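Local coordinates for protein carbohydrate binding module (Ruminococcus flavefaciens, PDB 4V1K) that is a carbohydrate-binding module of the cellulosomal glycoside hydrolase family 9 enzyme Cel9A and probably attaches it to plant cell-wall glycans, at residues A[11-16]-A[121-126]; A[39-44]-A[92-97]; A[45-50]-A[87-92]; A[63-68]-A[99-104]. All blocks are in the same frame, centred on the assembly; numbering follows the deposited sequence. Where two conformers were deposited one is given.

Contact 1: residues A[11-16]-A[121-126]; sequences NKKVTY and EFTIDS
The backbone N of V14 donates to F122 O at 2.8 Å, and F122 N returns a bond to V14 O, closing a hydrogen-bonded antiparallel pair. K12 and I124 form the next such pair along strands 12-15 and 121-126. At its far end the ladder shows a standard irregularity: N11 and K12 both face I124, which makes a G1 beta bulge. N11 takes positive backbone angles there, and its side chain still reaches across. N11 OD1 lies 3.6 Å from T123 CG2 and accepts a bond from a water, which also donates to D125 OD1 and so joins the two strands beyond the last backbone bond.

The two faces differ sharply. On the buried one, V14 CB sits over the F122 ring, 4.0 Å from its centroid and near the rim, a CH-pi contact. F122 can offer this face because its CG stands between its own N and carbonyl carbon (chi1 68°), bringing the ring alongside V14. V14 CG2 then extends the apolar patch to I124 CD1. On the other face K13 bends at chi2 and chi4, passing its CD beside F122 O. K13 NZ forms a salt bridge with E121 OE1 at 3.1 Å, approaching it from above the carboxylate plane. T15 OG1 lies against E121 CG.

Strand 5-15 is outermost in the four-stranded sheet, while on the other flank of strand 121-131 D125 OD2 accepts from S49 OG. From the opposing sheet of the sandwich, I26, F28, F112 and I117 pack against the face of V14, F122 and I124.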
loop_
_atom_site.group_PDB
_atom_site.type_symbol
_atom_site.label_atom_id
_atom_site.label_comp_id
_atom_site.label_asym_id
_atom_site.label_seq_id
_atom_site.Cartn_x
_atom_site.Cartn_y
_atom_site.Cartn_z
ATOM N N ASN A 11 -1.299 7.328 -10.790
ATOM C CA ASN A 11 -0.690 8.656 -11.066
ATOM C C ASN A 11 -1.159 9.675 -10.032
ATOM O O ASN A 11 -1.675 10.770 -10.369
ATOM C CB ASN A 11 -1.024 9.147 -12.489
ATOM C CG ASN A 11 -0.189 10.360 -12.917
ATOM O OD1 ASN A 11 0.983 10.500 -12.545
ATOM N ND2 ASN A 11 -0.791 11.240 -13.725
ATOM N N LYS A 12 -1.049 9.291 -8.765
ATOM C CA LYS A 12 -1.623 10.100 -7.704
ATOM C C LYS A 12 -0.561 10.958 -7.029
ATOM O O LYS A 12 0.365 10.433 -6.408
ATOM C CB LYS A 12 -2.312 9.210 -6.679
ATOM C CG LYS A 12 -3.012 9.995 -5.581
ATOM C CD LYS A 12 -3.748 9.078 -4.623
ATOM C CE LYS A 12 -4.365 9.877 -3.480
ATOM N NZ LYS A 12 -5.326 10.913 -3.947
ATOM N N LYS A 13 -0.719 12.272 -7.132
ATOM C CA LYS A 13 0.187 13.252 -6.473
ATOM C C LYS A 13 -0.160 13.380 -4.982
ATOM O O LYS A 13 -1.338 13.572 -4.590
ATOM C CB LYS A 13 0.063 14.618 -7.143
ATOM C CG LYS A 13 0.898 15.718 -6.507
ATOM C CD LYS A 13 2.393 15.526 -6.709
ATOM C CE LYS A 13 3.184 16.553 -5.905
ATOM N NZ LYS A 13 2.799 17.981 -6.164
ATOM N N VAL A 14 0.864 13.246 -4.162
ATOM C CA VAL A 14 0.745 13.378 -2.709
ATOM C C VAL A 14 1.694 14.471 -2.195
ATOM O O VAL A 14 2.876 14.500 -2.546
ATOM C CB VAL A 14 1.082 12.065 -2.003
ATOM C CG1 VAL A 14 0.871 12.168 -0.476
ATOM C CG2 VAL A 14 0.206 10.938 -2.516
ATOM N N THR A 15 1.173 15.370 -1.358
ATOM C CA THR A 15 2.002 16.352 -0.636
ATOM C C THR A 15 1.893 15.972 0.843
ATOM O O THR A 15 0.845 16.179 1.464
ATOM C CB THR A 15 1.507 17.790 -0.880
ATOM O OG1 THR A 15 1.552 18.093 -2.297
ATOM C CG2 THR A 15 2.355 18.806 -0.118
ATOM N N TYR A 16 2.950 15.366 1.400
ATOM C CA TYR A 16 2.885 14.827 2.767
ATOM C C TYR A 16 2.447 15.873 3.789
ATOM O O TYR A 16 1.580 15.617 4.649
ATOM C CB TYR A 16 4.250 14.170 3.174
ATOM C CG TYR A 16 4.357 13.879 4.663
ATOM C CD1 TYR A 16 3.684 12.819 5.246
ATOM C CD2 TYR A 16 5.041 14.745 5.494
ATOM C CE1 TYR A 16 3.748 12.597 6.634
ATOM C CE2 TYR A 16 5.103 14.548 6.851
ATOM C CZ TYR A 16 4.453 13.479 7.424
ATOM O OH TYR A 16 4.531 13.323 8.795
ATOM N N GLU A 121 6.816 16.107 -1.643
ATOM C CA GLU A 121 5.951 15.943 -2.791
ATOM C C GLU A 121 6.409 14.756 -3.616
ATOM O O GLU A 121 7.573 14.669 -4.038
ATOM C CB GLU A 121 5.919 17.222 -3.635
ATOM C CG GLU A 121 5.216 18.358 -2.898
ATOM C CD GLU A 121 5.096 19.663 -3.660
ATOM O OE1 GLU A 121 5.044 19.698 -4.903
ATOM O OE2 GLU A 121 5.015 20.697 -2.959
ATOM N N PHE A 122 5.493 13.820 -3.831
ATOM C CA PHE A 122 5.814 12.638 -4.648
ATOM C C PHE A 122 4.572 12.130 -5.352
ATOM O O PHE A 122 3.449 12.506 -5.006
ATOM C CB PHE A 122 6.457 11.536 -3.782
ATOM C CG PHE A 122 5.515 10.923 -2.764
ATOM C CD1 PHE A 122 5.322 11.534 -1.536
ATOM C CD2 PHE A 122 4.855 9.741 -3.009
ATOM C CE1 PHE A 122 4.478 11.001 -0.595
ATOM C CE2 PHE A 122 3.995 9.190 -2.058
ATOM C CZ PHE A 122 3.809 9.819 -0.847
ATOM N N THR A 123 4.785 11.282 -6.347
ATOM C CA THR A 123 3.689 10.628 -7.079
ATOM C C THR A 123 3.711 9.122 -6.876
ATOM O O THR A 123 4.788 8.481 -6.926
ATOM C CB THR A 123 3.772 10.950 -8.595
ATOM O OG1 THR A 123 3.726 12.372 -8.793
ATOM C CG2 THR A 123 2.594 10.330 -9.357
ATOM N N ILE A 124 2.530 8.570 -6.594
ATOM C CA ILE A 124 2.323 7.108 -6.603
ATOM C C ILE A 124 2.070 6.716 -8.055
ATOM O O ILE A 124 0.948 6.924 -8.619
ATOM C CB ILE A 124 1.147 6.678 -5.673
ATOM C CG1 ILE A 124 1.460 7.084 -4.227
ATOM C CG2 ILE A 124 0.877 5.168 -5.762
ATOM C CD1 ILE A 124 0.284 6.884 -3.275
ATOM N N ASP A 125 3.108 6.157 -8.669
ATOM C CA ASP A 125 3.023 5.772 -10.073
ATOM C C ASP A 125 2.289 4.455 -10.299
ATOM O O ASP A 125 1.521 4.327 -11.276
ATOM C CB ASP A 125 4.414 5.696 -10.681
ATOM C CG ASP A 125 5.133 7.051 -10.692
ATOM O OD1 ASP A 125 4.534 8.076 -11.073
ATOM O OD2 ASP A 125 6.323 7.068 -10.345
ATOM N N SER A 126 2.541 3.475 -9.432
ATOM C CA SER A 126 1.833 2.214 -9.500
ATOM C C SER A 126 1.746 1.514 -8.141
ATOM O O SER A 126 2.554 1.787 -7.254
ATOM C CB SER A 126 2.467 1.294 -10.546
ATOM O OG SER A 126 3.803 0.962 -10.246
HETATM O O HOH W 1 2.597 8.384 -12.843
#

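Contact 2: residues A[39-44]-A[92-97]; sequences EKITEV and WKVPSD
Segments 39-44 and 92-97 run nearly antiparallel, 160° apart end to end, and pair V44 with W92 through two backbone bonds, V44 N to W92 O and W92 N to V44 O. This is the end of the pairing between inner strand 41-49 and edge strand 87-93 in the four-stranded sheet of a beta-sandwich. Past the non-hydrogen-bonded pair of E43 and K93, V94 N still reaches T42 O at 2.9 Å, but from well above the carbonyl plane, as segment 92-97 turns off through P95 at the N-cap of helix 96-99. On its other flank strand 41-49 has a classic beta bulge, T42 and E43 both facing K130.

Apolar groups bind the inner face. V44 CG2 meets W92 CE3 at 4.0 Å and V94 CG2 at 4.1 Å, and I41 CG2 meets V94 CG2 at 4.2 Å. With CG1 of V94 anti to the backbone N (chi1 -176°), its CG2 stands anti to the carbonyl carbon, touching V44 and I41 and sitting 3.8 Å above one face of the W92 indole, toward the rim. The indole also meets F61 of the opposing sheet. A water donates to T42 O at 2.8 Å and to V94 O at 3.1 Å.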
loop_
_atom_site.group_PDB
_atom_site.type_symbol
_atom_site.label_atom_id
_atom_site.label_comp_id
_atom_site.label_asym_id
_atom_site.label_seq_id
_atom_site.Cartn_x
_atom_site.Cartn_y
_atom_site.Cartn_z
ATOM N N GLU A 39 -7.657 -15.797 -4.821
ATOM C CA GLU A 39 -6.228 -15.482 -4.870
ATOM C C GLU A 39 -5.687 -14.989 -3.504
ATOM O O GLU A 39 -6.396 -14.324 -2.786
ATOM C CB GLU A 39 -5.972 -14.516 -6.045
ATOM C CG GLU A 39 -6.322 -15.201 -7.367
ATOM C CD GLU A 39 -6.294 -14.334 -8.578
ATOM O OE1 GLU A 39 -6.864 -13.216 -8.564
ATOM O OE2 GLU A 39 -5.746 -14.817 -9.577
ATOM N N LYS A 40 -4.446 -15.384 -3.154
ATOM C CA LYS A 40 -3.771 -15.009 -1.892
ATOM C C LYS A 40 -2.652 -13.999 -2.165
ATOM O O LYS A 40 -1.747 -14.305 -2.945
ATOM C CB LYS A 40 -3.154 -16.272 -1.279
ATOM C CG LYS A 40 -2.683 -16.184 0.170
ATOM C CD LYS A 40 -3.748 -16.658 1.167
ATOM C CE LYS A 40 -3.229 -17.735 2.122
ATOM N NZ LYS A 40 -2.389 -17.246 3.256
ATOM N N ILE A 41 -2.710 -12.827 -1.542
ATOM C CA ILE A 41 -1.722 -11.758 -1.745
ATOM C C ILE A 41 -0.524 -12.040 -0.821
ATOM O O ILE A 41 -0.681 -12.153 0.405
ATOM C CB ILE A 41 -2.333 -10.373 -1.462
ATOM C CG1 ILE A 41 -3.498 -10.081 -2.427
ATOM C CG2 ILE A 41 -1.255 -9.278 -1.547
ATOM C CD1 ILE A 41 -4.380 -8.944 -1.967
ATOM N N THR A 42 0.670 -12.104 -1.412
ATOM C CA THR A 42 1.909 -12.341 -0.679
ATOM C C THR A 42 2.749 -11.085 -0.487
ATOM O O THR A 42 3.539 -10.993 0.470
ATOM C CB THR A 42 2.776 -13.399 -1.392
ATOM O OG1 THR A 42 2.919 -13.073 -2.780
ATOM C CG2 THR A 42 2.135 -14.763 -1.265
ATOM N N GLU A 43 2.608 -10.130 -1.393
ATOM C CA GLU A 43 3.402 -8.902 -1.309
ATOM C C GLU A 43 2.616 -7.752 -1.938
ATOM O O GLU A 43 1.895 -7.955 -2.944
ATOM C CB GLU A 43 4.750 -9.155 -2.022
ATOM C CG GLU A 43 5.849 -8.150 -1.858
ATOM C CD GLU A 43 7.165 -8.675 -2.481
ATOM O OE1 GLU A 43 7.631 -9.792 -2.162
ATOM O OE2 GLU A 43 7.737 -7.985 -3.313
ATOM N N VAL A 44 2.815 -6.553 -1.396
ATOM C CA VAL A 44 2.335 -5.304 -1.999
ATOM C C VAL A 44 3.530 -4.389 -2.258
ATOM O O VAL A 44 4.364 -4.217 -1.379
ATOM C CB VAL A 44 1.339 -4.583 -1.082
ATOM C CG1 VAL A 44 0.776 -3.340 -1.751
ATOM C CG2 VAL A 44 0.200 -5.497 -0.705
ATOM N N TRP A 92 5.829 -4.263 1.027
ATOM C CA TRP A 92 5.285 -4.976 2.196
ATOM C C TRP A 92 5.127 -6.468 1.919
ATOM O O TRP A 92 4.370 -6.857 1.053
ATOM C CB TRP A 92 3.938 -4.380 2.570
ATOM C CG TRP A 92 3.277 -4.996 3.770
ATOM C CD1 TRP A 92 3.893 -5.438 4.904
ATOM C CD2 TRP A 92 1.871 -5.242 3.964
ATOM N NE1 TRP A 92 2.975 -5.928 5.785
ATOM C CE2 TRP A 92 1.730 -5.830 5.244
ATOM C CE3 TRP A 92 0.726 -5.015 3.191
ATOM C CZ2 TRP A 92 0.496 -6.193 5.780
ATOM C CZ3 TRP A 92 -0.530 -5.383 3.726
ATOM C CH2 TRP A 92 -0.625 -5.969 5.012
ATOM N N LYS A 93 5.868 -7.287 2.660
ATOM C CA LYS A 93 5.712 -8.741 2.620
ATOM C C LYS A 93 4.575 -9.091 3.586
ATOM O O LYS A 93 4.674 -8.863 4.802
ATOM C CB LYS A 93 7.033 -9.458 2.996
ATOM C CG LYS A 93 8.181 -9.043 2.059
ATOM C CD LYS A 93 9.448 -9.844 2.189
ATOM C CE LYS A 93 10.376 -9.486 1.032
ATOM N NZ LYS A 93 11.659 -10.234 1.073
ATOM N N VAL A 94 3.463 -9.565 3.021
ATOM C CA VAL A 94 2.241 -9.748 3.785
ATOM C C VAL A 94 2.343 -11.011 4.647
ATOM O O VAL A 94 2.581 -12.094 4.118
ATOM C CB VAL A 94 1.019 -9.832 2.858
ATOM C CG1 VAL A 94 -0.250 -9.931 3.668
ATOM C CG2 VAL A 94 0.944 -8.599 1.942
ATOM N N PRO A 95 2.145 -10.891 5.976
ATOM C CA PRO A 95 2.163 -12.101 6.793
ATOM C C PRO A 95 1.035 -13.079 6.442
ATOM O O PRO A 95 -0.063 -12.656 6.084
ATOM C CB PRO A 95 1.961 -11.577 8.226
ATOM C CG PRO A 95 2.100 -10.136 8.202
ATOM C CD PRO A 95 1.900 -9.685 6.787
ATOM N N SER A 96 1.312 -14.379 6.589
ATOM C CA SER A 96 0.333 -15.425 6.280
ATOM C C SER A 96 -0.989 -15.228 7.011
ATOM O O SER A 96 -2.044 -15.443 6.415
ATOM C CB SER A 96 0.900 -16.821 6.591
ATOM O OG SER A 96 1.996 -17.057 5.731
ATOM N N ASP A 97 -0.933 -14.801 8.275
ATOM C CA ASP A 97 -2.153 -14.613 9.079
ATOM C C ASP A 97 -3.001 -13.424 8.627
ATOM O O ASP A 97 -4.146 -13.381 8.904
ATOM C CB ASP A 97 -1.898 -14.600 10.603
ATOM C CG ASP A 97 -1.064 -13.390 11.120
ATOM O OD1 ASP A 97 -0.591 -12.540 10.324
ATOM O OD2 ASP A 97 -0.865 -13.316 12.364
HETATM O O HOH W 2 4.758 -12.960 2.033
#

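Contact 3: residues A[45-50]-A[87-92]; sequences QVNISA and SGTITW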
loop_
_atom_site.group_PDB
_atom_site.type_symbol
_atom_site.label_atom_id
_atom_site.label_comp_id
_atom_site.label_asym_id
_atom_site.label_seq_id
_atom_site.Cartn_x
_atom_site.Cartn_y
_atom_site.Cartn_z
ATOM N N GLN A 45 3.619 -3.840 -3.462
ATOM C CA GLN A 45 4.662 -2.893 -3.822
ATOM C C GLN A 45 4.047 -1.570 -4.280
ATOM O O GLN A 45 3.091 -1.562 -5.066
ATOM C CB GLN A 45 5.553 -3.439 -4.940
ATOM C CG GLN A 45 6.330 -4.664 -4.516
ATOM C CD GLN A 45 7.361 -5.106 -5.534
ATOM O OE1 GLN A 45 7.155 -4.954 -6.733
ATOM N NE2 GLN A 45 8.487 -5.669 -5.054
ATOM N N VAL A 46 4.584 -0.473 -3.746
ATOM C CA VAL A 46 4.162 0.875 -4.117
ATOM C C VAL A 46 5.380 1.552 -4.778
ATOM O O VAL A 46 6.423 1.761 -4.142
ATOM C CB VAL A 46 3.647 1.661 -2.918
ATOM C CG1 VAL A 46 3.246 3.070 -3.351
ATOM C CG2 VAL A 46 2.451 0.915 -2.278
ATOM N N ASN A 47 5.222 1.900 -6.053
ATOM C CA ASN A 47 6.278 2.544 -6.849
ATOM C C ASN A 47 6.044 4.038 -6.863
ATOM O O ASN A 47 4.975 4.505 -7.303
ATOM C CB ASN A 47 6.316 1.953 -8.256
ATOM C CG ASN A 47 6.654 0.485 -8.228
ATOM O OD1 ASN A 47 7.749 0.108 -7.824
ATOM N ND2 ASN A 47 5.712 -0.348 -8.610
ATOM N N ILE A 48 7.040 4.775 -6.381
ATOM C CA ILE A 48 6.906 6.224 -6.263
ATOM C C ILE A 48 8.027 6.962 -6.968
ATOM O O ILE A 48 9.113 6.411 -7.167
ATOM C CB ILE A 48 6.815 6.696 -4.786
ATOM C CG1 ILE A 48 8.106 6.433 -4.006
ATOM C CG2 ILE A 48 5.645 6.066 -4.068
ATOM C CD1 ILE A 48 8.154 7.085 -2.627
ATOM N N SER A 49 7.755 8.214 -7.317
ATOM C CA SER A 49 8.737 9.080 -7.952
ATOM C C SER A 49 8.570 10.526 -7.528
ATOM O O SER A 49 7.513 10.930 -7.007
ATOM C CB SER A 49 8.676 8.905 -9.474
ATOM O OG SER A 49 7.498 9.433 -10.037
ATOM N N ALA A 50 9.608 11.317 -7.746
ATOM C CA ALA A 50 9.630 12.697 -7.309
ATOM C C ALA A 50 10.549 13.484 -8.237
ATOM O O ALA A 50 11.193 12.910 -9.142
ATOM C CB ALA A 50 10.113 12.769 -5.866
ATOM N N SER A 87 13.281 7.935 -7.852
ATOM C CA SER A 87 12.228 6.939 -7.923
ATOM C C SER A 87 12.633 5.676 -7.177
ATOM O O SER A 87 13.830 5.328 -7.101
ATOM C CB SER A 87 11.861 6.602 -9.380
ATOM O OG SER A 87 12.909 5.951 -10.059
ATOM N N GLY A 88 11.649 5.015 -6.591
ATOM C CA GLY A 88 11.918 3.754 -5.925
ATOM C C GLY A 88 10.637 3.021 -5.563
ATOM O O GLY A 88 9.539 3.413 -5.984
ATOM N N THR A 89 10.799 1.978 -4.753
ATOM C CA THR A 89 9.738 1.032 -4.442
ATOM C C THR A 89 9.680 0.737 -2.939
ATOM O O THR A 89 10.713 0.502 -2.305
ATOM C CB THR A 89 9.989 -0.284 -5.199
ATOM O OG1 THR A 89 10.148 0.012 -6.596
ATOM C CG2 THR A 89 8.853 -1.290 -4.982
ATOM N N ILE A 90 8.481 0.809 -2.377
ATOM C CA ILE A 90 8.247 0.413 -1.003
ATOM C C ILE A 90 7.499 -0.920 -1.040
ATOM O O ILE A 90 6.462 -1.052 -1.682
ATOM C CB ILE A 90 7.413 1.460 -0.270
ATOM C CG1 ILE A 90 8.167 2.793 -0.200
ATOM C CG2 ILE A 90 7.056 0.981 1.123
ATOM C CD1 ILE A 90 7.272 4.005 -0.270
ATOM N N THR A 91 8.057 -1.902 -0.363
ATOM C CA THR A 91 7.566 -3.279 -0.377
ATOM C C THR A 91 7.054 -3.699 1.014
ATOM O O THR A 91 7.782 -3.543 2.032
ATOM C CB THR A 91 8.690 -4.231 -0.818
ATOM O OG1 THR A 91 9.147 -3.854 -2.120
ATOM C CG2 THR A 91 8.192 -5.676 -0.850
ATOM N N TRP A 92 5.829 -4.263 1.027
ATOM C CA TRP A 92 5.285 -4.976 2.196
ATOM C C TRP A 92 5.127 -6.468 1.919
ATOM O O TRP A 92 4.370 -6.857 1.053
ATOM C CB TRP A 92 3.938 -4.380 2.570
ATOM C CG TRP A 92 3.277 -4.996 3.770
ATOM C CD1 TRP A 92 3.893 -5.438 4.904
ATOM C CD2 TRP A 92 1.871 -5.242 3.964
ATOM N NE1 TRP A 92 2.975 -5.928 5.785
ATOM C CE2 TRP A 92 1.730 -5.830 5.244
ATOM C CE3 TRP A 92 0.726 -5.015 3.191
ATOM C CZ2 TRP A 92 0.496 -6.193 5.780
ATOM C CZ3 TRP A 92 -0.530 -5.383 3.726
ATOM C CH2 TRP A 92 -0.625 -5.969 5.012
#
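I90, Q45 and I48 give up the most surface where strands 45-49 and 87-92 meet, and they show how one ladder serves two environments. The backbone of I90 is paired twice with V46: V46 N donates to I90 O at 2.8 Å, and I90 N to V46 O at 2.9 Å. In the conformer given, I90 CD1 lies 4.0 Å from I48 CD1. I48 has its CG1 placed between its own N and carbonyl carbon (chi1 66°), near G88 O. It pairs with G88 through two backbone bonds, I48 N to G88 O and G88 N to I48 O.

The strands form a regular antiparallel ladder at one margin of the four-stranded sheet of the beta-sandwich, their axes 4.6 Å apart at closest. V46 and I90 press on F61 and F112 of the opposing sheet, and I90 also on Y57.

Q45 works on the other face. Q45 CB packs on T89 CG2 at 3.9 Å, and the chain, extended beyond CG, runs beside T91, with Q45 NE2 3.5 Å from T91 OG1. Two residues along, T89 OG1 donates to N47 OD1 at 2.7 Å, approaching almost in line with the amide C=O. N47 ND2 bonds to S126 OG of the next strand, and the amide of N47 thereby spans three strands. At the end of the ladder S49 CB and S87 CB meet at 3.9 Å.

Contact 4: residues A[63-68]-A[99-104]; sequences TSTTDS and SSIIQT
A single backbone bridge, T65 with I102, makes this join, in which the end of strand 55-64 and the loop leaving it lie against the loop that follows helix 96-99; an ST turn shapes the first of these two pieces of chain. Two backbone bonds flank the bridge. T66 N donates to I101 O at 2.9 Å, and Q103 N donates to S64 O at 3.0 Å. The latter bond is nearly straight at its hydrogen (175°), although the donor stands 50° out of the carbonyl plane. S64 O is in fact gripped twice, because T63 OG1 reaches it at 2.9 Å from the opposite face of that plane; the same hydroxyl also bonds to Y30 OH.

With OG1 between the backbone N and carbonyl carbon (chi1 75°), T65 can accept from D67 N, the OG1 to D67 N distance being 3.2 Å, and its CG2 is turned to the side where I101 lies. The I101 side chain runs alongside T65, I101 CD1 lying 3.9 Å from T65 CB. On the other side of the bridge I102 crosses T63 at about a right angle, I102 CG2 resting 3.7 Å from T63 OG1. Q103 folds its CB against T65 C and brings its amide near T66 CG2; its OE1 is bonded to Q105 N.

Two main-chain bonds thus do the fastening across the contact, while the hydroxyls of T63 and T65 brace segment 63-68 from within and isoleucine methyls fill in. Q103 O is buried by the contact without a partner in the model, which is probably unfavourable.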
loop_
_atom_site.group_PDB
_atom_site.type_symbol
_atom_site.label_atom_id
_atom_site.label_comp_id
_atom_site.label_asym_id
_atom_site.label_seq_id
_atom_site.Cartn_x
_atom_site.Cartn_y
_atom_site.Cartn_z
ATOM N N THR A 63 -5.140 -3.147 5.755
ATOM C CA THR A 63 -6.086 -3.759 4.827
ATOM C C THR A 63 -7.415 -4.097 5.491
ATOM O O THR A 63 -7.486 -4.494 6.665
ATOM C CB THR A 63 -5.484 -5.036 4.175
ATOM O OG1 THR A 63 -6.405 -5.632 3.244
ATOM C CG2 THR A 63 -5.102 -6.066 5.245
ATOM N N SER A 64 -8.481 -3.985 4.689
ATOM C CA SER A 64 -9.742 -4.614 5.040
ATOM C C SER A 64 -9.541 -6.140 5.209
ATOM O O SER A 64 -8.800 -6.747 4.446
ATOM C CB SER A 64 -10.800 -4.384 3.946
ATOM O OG SER A 64 -11.050 -2.994 3.769
ATOM N N THR A 65 -10.236 -6.736 6.189
ATOM C CA THR A 65 -10.248 -8.169 6.391
ATOM C C THR A 65 -11.666 -8.667 6.618
ATOM O O THR A 65 -12.588 -7.872 6.895
ATOM C CB THR A 65 -9.380 -8.635 7.593
ATOM O OG1 THR A 65 -10.088 -8.320 8.791
ATOM C CG2 THR A 65 -8.007 -8.031 7.576
ATOM N N THR A 66 -11.812 -9.991 6.621
ATOM C CA THR A 66 -13.097 -10.640 6.913
ATOM C C THR A 66 -13.250 -10.952 8.417
ATOM O O THR A 66 -14.252 -11.575 8.798
ATOM C CB THR A 66 -13.202 -11.942 6.104
ATOM O OG1 THR A 66 -12.112 -12.786 6.432
ATOM C CG2 THR A 66 -13.148 -11.650 4.608
ATOM N N ASP A 67 -12.289 -10.527 9.258
ATOM C CA ASP A 67 -12.425 -10.911 10.692
ATOM C C ASP A 67 -13.004 -9.860 11.565
ATOM O O ASP A 67 -12.408 -8.863 12.022
ATOM C CB ASP A 67 -11.197 -11.398 11.364
ATOM C CG ASP A 67 -11.508 -12.086 12.714
ATOM O OD1 ASP A 67 -12.719 -12.307 13.206
ATOM O OD2 ASP A 67 -10.448 -12.413 13.273
ATOM N N SER A 68 -14.279 -10.110 11.808
ATOM C CA SER A 68 -15.038 -9.202 12.662
ATOM C C SER A 68 -14.488 -9.018 14.093
ATOM O O SER A 68 -14.637 -7.935 14.679
ATOM C CB SER A 68 -16.484 -9.646 12.736
ATOM O OG SER A 68 -16.580 -10.937 13.347
ATOM N N SER A 99 -2.787 -12.414 5.079
ATOM C CA SER A 99 -3.145 -12.771 3.702
ATOM C C SER A 99 -4.353 -13.725 3.659
ATOM O O SER A 99 -5.184 -13.640 2.746
ATOM C CB SER A 99 -1.945 -13.329 2.929
ATOM O OG SER A 99 -1.483 -14.529 3.485
ATOM N N SER A 100 -4.487 -14.599 4.666
ATOM C CA SER A 100 -5.584 -15.553 4.652
ATOM C C SER A 100 -6.973 -14.921 4.881
ATOM O O SER A 100 -7.976 -15.561 4.568
ATOM C CB SER A 100 -5.316 -16.684 5.644
ATOM O OG SER A 100 -5.549 -16.210 6.922
ATOM N N ILE A 101 -7.026 -13.677 5.381
ATOM C CA ILE A 101 -8.297 -13.024 5.709
ATOM C C ILE A 101 -8.485 -11.664 5.028
ATOM O O ILE A 101 -9.469 -10.967 5.314
ATOM C CB ILE A 101 -8.516 -12.884 7.233
ATOM C CG1 ILE A 101 -7.375 -12.105 7.865
ATOM C CG2 ILE A 101 -8.738 -14.259 7.872
ATOM C CD1 ILE A 101 -7.599 -11.683 9.300
ATOM N N ILE A 102 -7.621 -11.310 4.079
ATOM C CA ILE A 102 -7.870 -10.066 3.308
ATOM C C ILE A 102 -9.261 -10.103 2.641
ATOM O O ILE A 102 -9.641 -11.126 1.994
ATOM C CB ILE A 102 -6.748 -9.772 2.281
ATOM C CG1 ILE A 102 -5.478 -9.335 3.029
ATOM C CG2 ILE A 102 -7.155 -8.712 1.260
ATOM C CD1 ILE A 102 -4.230 -9.157 2.180
ATOM N N GLN A 103 -9.961 -8.961 2.751
ATOM C CA GLN A 103 -11.275 -8.814 2.145
ATOM C C GLN A 103 -11.140 -7.984 0.873
ATOM O O GLN A 103 -10.964 -6.770 0.915
ATOM C CB GLN A 103 -12.262 -8.144 3.123
ATOM C CG GLN A 103 -13.618 -7.829 2.499
ATOM C CD GLN A 103 -14.349 -9.067 2.025
ATOM O OE1 GLN A 103 -13.982 -9.651 1.010
ATOM N NE2 GLN A 103 -15.436 -9.445 2.731
ATOM N N THR A 104 -11.183 -8.659 -0.278
ATOM C CA THR A 104 -11.149 -7.966 -1.574
ATOM C C THR A 104 -12.520 -7.550 -2.104
ATOM O O THR A 104 -12.614 -6.757 -3.072
ATOM C CB THR A 104 -10.472 -8.833 -2.665
ATOM O OG1 THR A 104 -11.195 -10.051 -2.867
ATOM C CG2 THR A 104 -9.042 -9.141 -2.289
#

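Contacts 1, 2 and 3 belong to one four-stranded sheet: contact 1 pairs its first margin, contacts 2 and 3 share strands 41-49 and 87-93 at the other and have W92 in common. Contact 1 touches contact 3 through D125 and S49, where the inner strands adjoin. Each of the three divides into a buried apolar face and a polar outer face, with a salt bridge in contact 1 but a threonine-asparagine bond in contact 3. Contact 4 differs, joining a strand end to a loop, farther from the chain's centre, by a lone bridge and two main-chain bonds. Its centre is about 11 Å from that of contact 2, which it meets probably through K40 and S99, yet about 26 Å from that of contact 1.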